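Local coordinates for high affinity transport system protein p37 (Mycoplasma hyorhinis, PDB 3EKI) that binds thiamine diphosphate as the extracytoplasmic, probably lipid-anchored component of a high-affinity transport system, and probably delivers it for uptake, at residues A144-T149 with K392-V397; I219-N224 with K230-W235; L110-L113 with E119-F122; A313-H316 with K322-E325. One frame throughout, in Å; residues are numbered along the deposited sequence.

Four contacts of a ligand-binding protein illustrate how chemistry follows position in a fold. Contacts 1 and 3 meet where Leu-145 CD2 touches Phe-122 CZ at 4.0 Å; contacts 2 and 4 belong to one mixed sheet and its loops, and meet at Trp-220 CZ2 and Phe-324 CE1, 4.0 Å apart. Contacts 1, 2 and 3 are buried, contact 4 only partly so. Contact 2 is almost wholly aliphatic; contact 3 adds a calcium ion to leucine packing; contact 1 sets two carboxylates near each other and ties strand to helix through a water on a backbone oxygen; contact 4 packs a threonine methyl on proline and phenylalanine, beside the tryptophan that meets the ligand.

Contact 1. Residues A144-T149 with K392-V397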
loop_
_atom_site.group_PDB
_atom_site.type_symbol
_atom_site.label_atom_id
_atom_site.label_comp_id
_atom_site.label_asym_id
_atom_site.label_seq_id
_atom_site.Cartn_x
_atom_site.Cartn_y
_atom_site.Cartn_z
ATOM N N ALA A 144 -12.278 -11.563 2.282
ATOM C CA ALA A 144 -12.274 -12.316 3.529
ATOM C C ALA A 144 -11.199 -11.981 4.586
ATOM O O ALA A 144 -11.409 -12.191 5.753
ATOM C CB ALA A 144 -12.166 -13.765 3.211
ATOM N N LEU A 145 -10.045 -11.539 4.110
ATOM C CA LEU A 145 -8.901 -11.297 4.971
ATOM C C LEU A 145 -8.531 -9.824 4.915
ATOM O O LEU A 145 -8.457 -9.282 3.806
ATOM C CB LEU A 145 -7.745 -12.158 4.454
ATOM C CG LEU A 145 -6.383 -12.089 5.152
ATOM C CD1 LEU A 145 -6.384 -12.972 6.394
ATOM C CD2 LEU A 145 -5.218 -12.510 4.271
ATOM N N GLU A 146 -8.300 -9.197 6.060
ATOM C CA GLU A 146 -7.763 -7.844 6.063
ATOM C C GLU A 146 -6.322 -7.915 6.561
ATOM O O GLU A 146 -6.130 -8.421 7.666
ATOM C CB GLU A 146 -8.576 -6.927 6.980
ATOM C CG GLU A 146 -8.084 -5.486 6.942
ATOM C CD GLU A 146 -8.945 -4.500 7.699
ATOM O OE1 GLU A 146 -9.938 -4.890 8.349
ATOM O OE2 GLU A 146 -8.602 -3.295 7.651
ATOM N N THR A 147 -5.353 -7.433 5.793
ATOM C CA THR A 147 -3.987 -7.354 6.331
ATOM C C THR A 147 -3.834 -6.096 7.192
ATOM O O THR A 147 -4.613 -5.154 7.063
ATOM C CB THR A 147 -2.933 -7.388 5.214
ATOM O OG1 THR A 147 -3.007 -6.147 4.496
ATOM C CG2 THR A 147 -3.159 -8.494 4.200
ATOM N N THR A 148 -2.844 -6.099 8.063
ATOM C CA THR A 148 -2.448 -4.938 8.863
ATOM C C THR A 148 -0.939 -4.789 8.732
ATOM O O THR A 148 -0.215 -5.715 8.366
ATOM C CB THR A 148 -2.852 -5.027 10.340
ATOM O OG1 THR A 148 -2.138 -6.128 10.953
ATOM C CG2 THR A 148 -4.334 -5.288 10.531
ATOM N N THR A 149 -0.424 -3.591 9.000
ATOM C CA THR A 149 1.018 -3.345 8.877
ATOM C C THR A 149 1.543 -2.705 10.154
ATOM O O THR A 149 0.772 -2.023 10.837
ATOM C CB THR A 149 1.239 -2.479 7.619
ATOM O OG1 THR A 149 2.625 -2.414 7.275
ATOM C CG2 THR A 149 0.779 -1.039 7.809
ATOM N N LYS A 392 -18.706 -2.099 5.775
ATOM C CA LYS A 392 -18.352 -1.251 6.900
ATOM C C LYS A 392 -16.858 -1.070 7.122
ATOM O O LYS A 392 -16.349 0.032 7.336
ATOM C CB LYS A 392 -18.949 -1.885 8.159
ATOM C CG LYS A 392 -18.780 -1.129 9.456
ATOM C CD LYS A 392 -19.845 -1.455 10.492
ATOM C CE LYS A 392 -21.181 -1.902 9.918
ATOM N NZ LYS A 392 -22.273 -1.953 10.934
ATOM N N GLU A 393 -16.122 -2.179 7.040
ATOM C CA GLU A 393 -14.741 -2.184 7.394
ATOM C C GLU A 393 -13.824 -1.728 6.256
ATOM O O GLU A 393 -12.744 -1.291 6.493
ATOM C CB GLU A 393 -14.337 -3.601 7.803
ATOM C CG GLU A 393 -14.803 -4.000 9.173
ATOM C CD GLU A 393 -14.322 -5.360 9.506
ATOM O OE1 GLU A 393 -13.305 -5.440 10.162
ATOM O OE2 GLU A 393 -14.875 -6.245 8.953
ATOM N N ILE A 394 -14.280 -1.866 5.033
ATOM C CA ILE A 394 -13.440 -1.518 3.904
ATOM C C ILE A 394 -14.079 -0.431 3.036
ATOM O O ILE A 394 -13.481 0.529 2.787
ATOM C CB ILE A 394 -13.094 -2.735 2.986
ATOM C CG1 ILE A 394 -12.590 -3.897 3.812
ATOM C CG2 ILE A 394 -12.047 -2.392 1.938
ATOM C CD1 ILE A 394 -11.353 -3.647 4.460
ATOM N N VAL A 395 -15.272 -0.699 2.531
ATOM C CA VAL A 395 -15.869 0.210 1.576
ATOM C C VAL A 395 -16.111 1.597 2.195
ATOM O O VAL A 395 -15.765 2.567 1.642
ATOM C CB VAL A 395 -17.254 -0.291 0.966
ATOM C CG1 VAL A 395 -17.841 0.759 0.109
ATOM C CG2 VAL A 395 -17.060 -1.545 0.213
ATOM N N GLU A 396 -16.720 1.619 3.350
ATOM C CA GLU A 396 -17.049 2.915 3.951
ATOM C C GLU A 396 -15.751 3.636 4.317
ATOM O O GLU A 396 -15.729 4.782 4.324
ATOM C CB GLU A 396 -17.953 2.815 5.185
ATOM C CG GLU A 396 -19.346 2.547 4.808
ATOM C CD GLU A 396 -20.205 2.164 5.947
ATOM O OE1 GLU A 396 -19.812 2.225 7.066
ATOM O OE2 GLU A 396 -21.290 1.778 5.672
ATOM N N VAL A 397 -14.728 2.923 4.668
ATOM C CA VAL A 397 -13.522 3.594 5.065
ATOM C C VAL A 397 -12.893 4.235 3.837
ATOM O O VAL A 397 -12.440 5.323 3.904
ATOM C CB VAL A 397 -12.534 2.588 5.701
ATOM C CG1 VAL A 397 -11.103 3.172 6.066
ATOM C CG2 VAL A 397 -13.145 2.015 6.886
HETATM O O HOH W 1 -10.814 -1.463 8.316
#
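The carboxylate of Glu-146 is the flat group on which this contact turns: CD1 of Ile-394 sits over one of its faces, 4.1 Å from Glu-146 CD, while the carboxylate of Glu-393 comes up beyond OE1. The two acid groups are turned 71° against each other, with Glu-146 OE1 and Glu-393 OE1 3.9 Å apart. Two like charges so close, with Glu-146 buried, may raise the proton affinity of one of them. On the other oxygen, water 1 donates to Glu-146 OE2 at 2.9 Å and to the backbone Glu-393 O at 2.7 Å, tying the strand to the helix. Glu-146 reaches this position because its chain runs out straight, with CG opposite the backbone N (chi1 -177°). Glu-393 is held through its other oxygen, OE2, which accepts from the backbone N atoms of Asp-388 and Asn-389. The contact thus lays helix 390-402 against strand 141-152 in this member of the periplasmic-binding-protein clan. That strand pairs antiparallel with strands 345-349 and 383-386, bulges at Ala-144 and Leu-145 opposite Gly-346, and through Leu-145 also packs against helix 354-369.

Contact 2. Residues I219-N224 with K230-W235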
loop_
_atom_site.group_PDB
_atom_site.type_symbol
_atom_site.label_atom_id
_atom_site.label_comp_id
_atom_site.label_asym_id
_atom_site.label_seq_id
_atom_site.Cartn_x
_atom_site.Cartn_y
_atom_site.Cartn_z
ATOM N N ILE A 219 2.139 13.919 -0.127
ATOM C CA ILE A 219 2.590 14.846 -1.144
ATOM C C ILE A 219 3.955 15.417 -0.723
ATOM O O ILE A 219 4.007 15.961 0.370
ATOM C CB ILE A 219 1.593 15.999 -1.361
ATOM C CG1 ILE A 219 0.208 15.485 -1.778
ATOM C CG2 ILE A 219 2.121 17.019 -2.356
ATOM C CD1 ILE A 219 -0.889 16.496 -1.919
ATOM N N TRP A 220 4.910 15.262 -1.601
ATOM C CA TRP A 220 6.252 15.801 -1.488
ATOM C C TRP A 220 6.379 17.086 -2.294
ATOM O O TRP A 220 5.749 17.239 -3.327
ATOM C CB TRP A 220 7.276 14.842 -2.052
ATOM C CG TRP A 220 7.440 13.519 -1.415
ATOM C CD1 TRP A 220 6.782 12.357 -1.749
ATOM C CD2 TRP A 220 8.306 13.175 -0.325
ATOM N NE1 TRP A 220 7.195 11.328 -0.941
ATOM C CE2 TRP A 220 8.132 11.803 -0.057
ATOM C CE3 TRP A 220 9.224 13.904 0.446
ATOM C CZ2 TRP A 220 8.822 11.128 0.940
ATOM C CZ3 TRP A 220 9.899 13.211 1.436
ATOM C CH2 TRP A 220 9.705 11.849 1.684
ATOM N N ILE A 221 7.270 17.961 -1.812
ATOM C CA ILE A 221 7.735 19.127 -2.540
ATOM C C ILE A 221 9.257 19.153 -2.534
ATOM O O ILE A 221 9.881 18.611 -1.628
ATOM C CB ILE A 221 7.125 20.418 -1.985
ATOM C CG1 ILE A 221 7.480 20.712 -0.540
ATOM C CG2 ILE A 221 5.591 20.356 -2.183
ATOM C CD1 ILE A 221 7.034 22.092 -0.068
ATOM N N LYS A 222 9.788 19.759 -3.608
ATOM C CA LYS A 222 11.245 19.793 -3.773
ATOM C C LYS A 222 11.658 21.125 -4.370
ATOM O O LYS A 222 10.964 21.592 -5.263
ATOM C CB LYS A 222 11.721 18.670 -4.674
ATOM C CG LYS A 222 13.181 18.714 -5.046
ATOM C CD LYS A 222 13.549 18.602 -6.476
ATOM C CE LYS A 222 12.612 19.079 -7.548
ATOM N NZ LYS A 222 13.141 18.925 -8.904
ATOM N N GLY A 223 12.763 21.689 -3.899
ATOM C CA GLY A 223 13.331 22.833 -4.594
ATOM C C GLY A 223 14.473 23.430 -3.792
ATOM O O GLY A 223 14.759 22.924 -2.711
ATOM N N ASN A 224 15.041 24.500 -4.332
ATOM C CA ASN A 224 15.857 25.371 -3.488
ATOM C C ASN A 224 14.973 26.166 -2.539
ATOM O O ASN A 224 13.735 26.084 -2.564
ATOM C CB ASN A 224 16.695 26.268 -4.387
ATOM C CG ASN A 224 15.890 27.204 -5.248
ATOM O OD1 ASN A 224 14.741 27.536 -5.004
ATOM N ND2 ASN A 224 16.527 27.698 -6.311
ATOM N N LYS A 230 7.915 29.511 -2.509
ATOM C CA LYS A 230 6.885 29.849 -3.480
ATOM C C LYS A 230 5.821 28.756 -3.534
ATOM O O LYS A 230 4.635 29.051 -3.675
ATOM C CB LYS A 230 7.513 30.104 -4.854
ATOM C CG LYS A 230 8.275 31.418 -4.968
ATOM C CD LYS A 230 8.819 31.527 -6.395
ATOM C CE LYS A 230 9.521 32.872 -6.574
ATOM N NZ LYS A 230 9.673 33.262 -8.003
ATOM N N ILE A 231 6.259 27.489 -3.393
ATOM C CA ILE A 231 5.266 26.406 -3.412
ATOM C C ILE A 231 4.358 26.476 -2.212
ATOM O O ILE A 231 3.139 26.346 -2.309
ATOM C CB ILE A 231 6.014 25.053 -3.475
ATOM C CG1 ILE A 231 6.710 24.862 -4.831
ATOM C CG2 ILE A 231 5.124 23.867 -3.139
ATOM C CD1 ILE A 231 7.610 23.632 -4.874
ATOM N N LYS A 232 4.941 26.698 -1.039
ATOM C CA LYS A 232 4.224 26.826 0.224
ATOM C C LYS A 232 3.309 28.043 0.170
ATOM O O LYS A 232 2.191 27.953 0.662
ATOM C CB LYS A 232 5.200 26.895 1.397
ATOM C CG LYS A 232 5.892 25.554 1.661
ATOM C CD LYS A 232 6.942 25.661 2.763
ATOM C CE LYS A 232 7.920 24.497 2.678
ATOM N NZ LYS A 232 9.104 24.655 3.574
ATOM N N LYS A 233 3.766 29.141 -0.411
ATOM C CA LYS A 233 2.912 30.321 -0.546
ATOM C C LYS A 233 1.702 30.025 -1.422
ATOM O O LYS A 233 0.568 30.435 -1.164
ATOM C CB LYS A 233 3.692 31.510 -1.129
ATOM C CG LYS A 233 2.888 32.790 -1.260
ATOM C CD LYS A 233 3.775 34.020 -1.420
ATOM C CE LYS A 233 3.210 35.232 -0.686
ATOM N NZ LYS A 233 3.789 36.501 -1.223
ATOM N N ALA A 234 1.919 29.272 -2.490
ATOM C CA ALA A 234 0.797 28.972 -3.373
ATOM C C ALA A 234 -0.216 28.083 -2.665
ATOM O O ALA A 234 -1.434 28.216 -2.792
ATOM C CB ALA A 234 1.321 28.356 -4.651
ATOM N N TRP A 235 0.301 27.117 -1.899
ATOM C CA TRP A 235 -0.563 26.274 -1.084
ATOM C C TRP A 235 -1.374 27.110 -0.104
ATOM O O TRP A 235 -2.587 27.006 0.011
ATOM C CB TRP A 235 0.290 25.260 -0.330
ATOM C CG TRP A 235 -0.461 24.401 0.622
ATOM C CD1 TRP A 235 -0.649 24.630 1.947
ATOM C CD2 TRP A 235 -1.136 23.158 0.341
ATOM N NE1 TRP A 235 -1.388 23.638 2.533
ATOM C CE2 TRP A 235 -1.693 22.727 1.559
ATOM C CE3 TRP A 235 -1.315 22.387 -0.810
ATOM C CZ2 TRP A 235 -2.440 21.538 1.689
ATOM C CZ3 TRP A 235 -2.054 21.209 -0.672
ATOM C CH2 TRP A 235 -2.595 20.812 0.559
#
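Ile-221 packs against Ile-231 and Lys-232 where a strand of the mixed beta sheet is followed at once by a helix that folds back over it. Strand 219-223 and helix 230-235 run at 138° to each other, their axes 9.9 Å apart at the closest point, and Asn-224 marks the start of the helix as its N-cap, OD1 accepting from Thr-227 N. Followed outward, Ile-221 first presents CB to Ile-231 CG2 at 4.2 Å. Its CG2 branch then makes the tightest methyl pair, 3.7 Å from that same Ile-231 CG2. The other branch, CG1, is flanked by both the backbone N and C (chi1 62°) and carries CD1 outward to the helix. There CD1 lies 4.0 Å from Ile-231 CG2 and 3.8 Å from Lys-232 CE, meeting the aliphatic stem of the lysine at about a right angle. The two isoleucine side chains lie alongside, pointing opposite ways. The stem of Lys-232 stays extended, taking NZ beyond the isoleucine to a salt bridge with Glu-333 on the adjoining strand 331-337. Lys-222 turns from the helix, its NZ bound by the carbonyls of Leu-296, Leu-299 and Phe-302. Its own backbone oxygen is buried here without any polar partner, and the nearest atom across the contact is a methyl: Ile-231 CD1, 3.9 Å from Lys-222 O.

Contact 3. Residues L110-L113 with E119-F122; sequences LNNL and ELDF. With CA (calcium ion), chain D.
Leu-113 and Leu-120 pack together in a helix-loop-strand connection, where helix 106-115 gives way to strand 122-125 and the loop between them carries a calcium site. The apolar part rests on methyl groups. Leu-120 leaves the backbone toward the helix, and with CG opposite the backbone N (chi1 174°) its CD2 is carried to within 3.6 Å of Asn-112 CB. Leu-113 CD2 is 3.9 Å from Leu-120 CG. The same Leu-113 methyl also lies against the peptide link into the strand, 3.7 Å from Phe-122 N. The polar part is one water: water 2 lies 2.8 Å from Asn-112 O and 2.9 Å from Leu-120 O, placed to donate to both, though it cannot donate to every acceptor around it at once. The ionic part is on the far side of the loop, where Asp-121 points away from the helix. Asp-43, Ser-45 and Pro-118 complete the calcium site with waters 3 and 4, and Arg-349 and Thr-47 also donate to the aspartate oxygens. The carboxylate grips the ion with both oxygens, unevenly: Asp-121 OD1 is 2.3 Å and Asp-121 OD2 2.7 Å from the calcium ion.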
loop_
_atom_site.group_PDB
_atom_site.type_symbol
_atom_site.label_atom_id
_atom_site.label_comp_id
_atom_site.label_asym_id
_atom_site.label_seq_id
_atom_site.Cartn_x
_atom_site.Cartn_y
_atom_site.Cartn_z
ATOM N N LEU A 110 -7.845 -9.918 -10.267
ATOM C CA LEU A 110 -9.274 -9.779 -10.014
ATOM C C LEU A 110 -10.081 -10.368 -11.164
ATOM O O LEU A 110 -11.090 -11.000 -10.877
ATOM C CB LEU A 110 -9.664 -8.333 -9.755
ATOM C CG LEU A 110 -8.971 -7.667 -8.565
ATOM C CD1 LEU A 110 -9.459 -6.231 -8.466
ATOM C CD2 LEU A 110 -9.191 -8.441 -7.275
ATOM N N ASN A 111 -9.633 -10.170 -12.399
ATOM C CA ASN A 111 -10.377 -10.801 -13.491
ATOM C C ASN A 111 -10.340 -12.319 -13.381
ATOM O O ASN A 111 -11.332 -12.999 -13.627
ATOM C CB ASN A 111 -9.781 -10.391 -14.828
ATOM C CG ASN A 111 -10.016 -8.956 -15.238
ATOM O OD1 ASN A 111 -10.808 -8.241 -14.637
ATOM N ND2 ASN A 111 -9.302 -8.545 -16.283
ATOM N N ASN A 112 -9.174 -12.861 -13.041
ATOM C CA ASN A 112 -9.073 -14.327 -13.030
ATOM C C ASN A 112 -9.848 -14.877 -11.847
ATOM O O ASN A 112 -10.485 -15.918 -11.970
ATOM C CB ASN A 112 -7.626 -14.771 -13.015
ATOM C CG ASN A 112 -6.938 -14.769 -14.360
ATOM O OD1 ASN A 112 -7.380 -14.154 -15.335
ATOM N ND2 ASN A 112 -5.806 -15.464 -14.422
ATOM N N LEU A 113 -9.831 -14.202 -10.703
ATOM C CA LEU A 113 -10.651 -14.689 -9.601
ATOM C C LEU A 113 -12.133 -14.644 -9.947
ATOM O O LEU A 113 -12.930 -15.473 -9.484
ATOM C CB LEU A 113 -10.407 -13.864 -8.344
ATOM C CG LEU A 113 -9.087 -14.096 -7.610
ATOM C CD1 LEU A 113 -8.923 -13.066 -6.496
ATOM C CD2 LEU A 113 -8.998 -15.502 -7.048
ATOM N N GLU A 119 -8.119 -23.212 -10.664
ATOM C CA GLU A 119 -6.687 -23.045 -10.813
ATOM C C GLU A 119 -6.170 -21.813 -10.067
ATOM O O GLU A 119 -4.958 -21.736 -9.846
ATOM C CB GLU A 119 -6.261 -22.931 -12.281
ATOM C CG GLU A 119 -6.267 -21.541 -12.868
ATOM C CD GLU A 119 -6.603 -21.544 -14.347
ATOM O OE1 GLU A 119 -6.176 -22.492 -15.049
ATOM O OE2 GLU A 119 -7.293 -20.596 -14.783
ATOM N N LEU A 120 -7.056 -20.900 -9.680
ATOM C CA LEU A 120 -6.667 -19.715 -8.916
ATOM C C LEU A 120 -7.772 -19.405 -7.905
ATOM O O LEU A 120 -8.884 -19.016 -8.254
ATOM C CB LEU A 120 -6.418 -18.495 -9.802
ATOM C CG LEU A 120 -6.146 -17.191 -9.039
ATOM C CD1 LEU A 120 -4.836 -17.290 -8.278
ATOM C CD2 LEU A 120 -6.142 -16.032 -10.019
ATOM N N ASP A 121 -7.458 -19.611 -6.637
ATOM C CA ASP A 121 -8.461 -19.575 -5.580
ATOM C C ASP A 121 -8.456 -18.319 -4.713
ATOM O O ASP A 121 -9.490 -17.983 -4.121
ATOM C CB ASP A 121 -8.245 -20.797 -4.680
ATOM C CG ASP A 121 -8.233 -22.113 -5.442
ATOM O OD1 ASP A 121 -7.172 -22.745 -5.589
ATOM O OD2 ASP A 121 -9.300 -22.468 -5.995
ATOM N N PHE A 122 -7.311 -17.653 -4.596
ATOM C CA PHE A 122 -7.215 -16.553 -3.649
ATOM C C PHE A 122 -6.064 -15.639 -4.032
ATOM O O PHE A 122 -5.067 -16.046 -4.615
ATOM C CB PHE A 122 -6.986 -17.114 -2.253
ATOM C CG PHE A 122 -6.695 -16.193 -1.100
ATOM C CD1 PHE A 122 -7.722 -15.709 -0.319
ATOM C CD2 PHE A 122 -5.383 -15.843 -0.812
ATOM C CE1 PHE A 122 -7.446 -14.865 0.751
ATOM C CE2 PHE A 122 -5.091 -14.991 0.242
ATOM C CZ PHE A 122 -6.146 -14.542 1.009
HETATM CA CA CA D . -7.861 -24.739 -6.443
HETATM O O HOH W 2 -10.746 -18.148 -10.241
HETATM O O HOH W 3 -5.348 -25.242 -6.957
HETATM O O HOH W 4 -7.979 -27.029 -7.517
#

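Contact 4. Residues A313-H316 with K322-E325. With TPP (thiamine diphosphate), chain B.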
loop_
_atom_site.group_PDB
_atom_site.type_symbol
_atom_site.label_atom_id
_atom_site.label_comp_id
_atom_site.label_asym_id
_atom_site.label_seq_id
_atom_site.Cartn_x
_atom_site.Cartn_y
_atom_site.Cartn_z
ATOM N N ALA A 313 10.844 4.238 3.834
ATOM C CA ALA A 313 11.061 3.246 4.878
ATOM C C ALA A 313 11.344 1.864 4.297
ATOM O O ALA A 313 12.009 1.093 5.012
ATOM C CB ALA A 313 9.879 3.159 5.826
ATOM N N TRP A 314 10.911 1.546 3.100
ATOM C CA TRP A 314 11.256 0.278 2.478
ATOM C C TRP A 314 12.114 0.438 1.246
ATOM O O TRP A 314 12.172 -0.452 0.380
ATOM C CB TRP A 314 9.975 -0.476 2.138
ATOM C CG TRP A 314 8.980 0.144 1.229
ATOM C CD1 TRP A 314 9.010 0.171 -0.133
ATOM C CD2 TRP A 314 7.783 0.834 1.622
ATOM N NE1 TRP A 314 7.906 0.840 -0.607
ATOM C CE2 TRP A 314 7.143 1.253 0.445
ATOM C CE3 TRP A 314 7.205 1.130 2.857
ATOM C CZ2 TRP A 314 5.939 1.961 0.450
ATOM C CZ3 TRP A 314 6.012 1.833 2.851
ATOM C CH2 TRP A 314 5.406 2.232 1.679
ATOM N N THR A 315 12.794 1.578 1.139
ATOM C CA THR A 315 13.603 1.943 -0.007
ATOM C C THR A 315 15.031 2.117 0.514
ATOM O O THR A 315 15.304 3.045 1.261
ATOM C CB THR A 315 13.135 3.235 -0.693
ATOM O OG1 THR A 315 11.767 3.084 -1.142
ATOM C CG2 THR A 315 13.980 3.551 -1.917
ATOM N N HIS A 316 15.921 1.210 0.151
ATOM C CA HIS A 316 17.278 1.272 0.685
ATOM C C HIS A 316 17.993 2.464 0.102
ATOM O O HIS A 316 17.975 2.713 -1.104
ATOM C CB HIS A 316 17.963 -0.034 0.295
ATOM C CG HIS A 316 19.260 -0.223 1.016
ATOM N ND1 HIS A 316 20.383 -0.722 0.378
ATOM C CD2 HIS A 316 19.615 0.002 2.293
ATOM C CE1 HIS A 316 21.371 -0.783 1.244
ATOM N NE2 HIS A 316 20.943 -0.352 2.421
ATOM N N LYS A 322 19.669 5.496 -6.813
ATOM C CA LYS A 322 19.856 6.754 -6.092
ATOM C C LYS A 322 18.551 7.393 -5.649
ATOM O O LYS A 322 18.233 8.562 -5.929
ATOM C CB LYS A 322 20.678 7.649 -7.026
ATOM C CG LYS A 322 22.105 7.136 -7.198
ATOM C CD LYS A 322 22.346 6.586 -8.595
ATOM C CE LYS A 322 23.726 5.958 -8.752
ATOM N NZ LYS A 322 24.565 6.667 -9.768
ATOM N N PRO A 323 17.733 6.660 -4.902
ATOM C CA PRO A 323 16.387 7.126 -4.548
ATOM C C PRO A 323 16.393 8.343 -3.615
ATOM O O PRO A 323 17.129 8.403 -2.627
ATOM C CB PRO A 323 15.773 5.952 -3.779
ATOM C CG PRO A 323 16.955 5.175 -3.290
ATOM C CD PRO A 323 18.040 5.360 -4.300
ATOM N N PHE A 324 15.534 9.292 -3.967
ATOM C CA PHE A 324 15.285 10.530 -3.255
ATOM C C PHE A 324 16.472 11.497 -3.356
ATOM O O PHE A 324 16.487 12.536 -2.681
ATOM C CB PHE A 324 14.917 10.240 -1.793
ATOM C CG PHE A 324 13.655 9.415 -1.633
ATOM C CD1 PHE A 324 12.413 10.007 -1.768
ATOM C CD2 PHE A 324 13.757 8.068 -1.365
ATOM C CE1 PHE A 324 11.267 9.230 -1.645
ATOM C CE2 PHE A 324 12.618 7.298 -1.235
ATOM C CZ PHE A 324 11.379 7.880 -1.382
ATOM N N GLU A 325 17.459 11.189 -4.199
ATOM C CA GLU A 325 18.576 12.142 -4.347
ATOM C C GLU A 325 18.105 13.454 -4.948
ATOM O O GLU A 325 17.309 13.490 -5.884
ATOM C CB GLU A 325 19.670 11.519 -5.220
ATOM C CG GLU A 325 20.922 12.372 -5.312
ATOM C CD GLU A 325 22.164 11.563 -5.626
ATOM O OE1 GLU A 325 22.469 10.600 -4.888
ATOM O OE2 GLU A 325 22.832 11.906 -6.622
HETATM N "N1'" TPP B . 6.301 -2.351 3.240
HETATM C "C2'" TPP B . 7.134 -3.202 2.591
HETATM C CM2 TPP B . 8.155 -3.999 3.411
HETATM N "N3'" TPP B . 7.058 -3.354 1.258
HETATM C "C4'" TPP B . 6.071 -2.719 0.571
HETATM N "N4'" TPP B . 5.960 -2.953 -0.739
HETATM C "C5'" TPP B . 5.238 -1.790 1.211
HETATM C "C6'" TPP B . 5.398 -1.630 2.582
HETATM C "C7'" TPP B . 4.156 -0.950 0.517
HETATM N N3 TPP B . 2.819 -1.565 0.426
HETATM C C2 TPP B . 2.585 -2.874 0.333
HETATM S S1 TPP B . 0.860 -3.152 0.281
HETATM C C5 TPP B . 0.513 -1.441 0.358
HETATM C C4 TPP B . 1.717 -0.766 0.314
HETATM C CM4 TPP B . 1.807 0.751 0.587
HETATM C C6 TPP B . -0.895 -0.840 0.279
HETATM C C7 TPP B . -1.418 -0.884 -1.160
HETATM O O7 TPP B . -0.587 -0.042 -1.986
HETATM P PA TPP B . -0.432 -0.182 -3.562
HETATM O O1A TPP B . 0.735 0.627 -3.990
HETATM O O2A TPP B . -0.374 -1.631 -3.956
HETATM O O3A TPP B . -1.779 0.312 -4.217
HETATM P PB TPP B . -2.151 1.821 -4.619
HETATM O O1B TPP B . -2.183 2.683 -3.394
HETATM O O2B TPP B . -3.578 1.683 -5.284
HETATM O O3B TPP B . -1.161 2.337 -5.748
#
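The loop between strands 304-308 and 331-337 forms part of the thiamine diphosphate pocket, and in this contact it folds back on itself, Thr-315 resting on Pro-323 and Phe-324, with the His-316 carbonyl against the proline. The second half is a type II beta turn from Lys-322 to Glu-325, closed by Glu-325 N donating to Lys-322 O at 3.2 Å, with Phe-324 in the left-handed region (phi 70°). Thr-315 does most of the touching. Its methyl, CG2, lies 3.5 Å from Pro-323 CB and continues along the proline ring, and it comes obliquely to the Phe-324 ring, 4.0 Å from CE2. Its torsion divides the two branches: CG2 stands opposite the backbone N, while OG1, beside that N (chi1 -59°), bonds to Ser-311 O. The proline ring also abuts the backbone, Pro-323 CG lying 3.4 Å from His-316 O. Beyond the contact, Phe-324 meets Tyr-187 and Phe-182 edge-to-face. His-316 is stacked with Trp-197 and bonds through NE2 to Asp-192. Just before Thr-315 in the chain, Trp-314 turns to the ligand. One face of the indole is covered by the aminopyrimidine, the two planes nearly parallel and the ligand's C5' 3.6 Å above the indole centre. The benzene half of the indole takes the closest approach: Trp-314 CE3 is 3.3 Å from C6' of thiamine diphosphate.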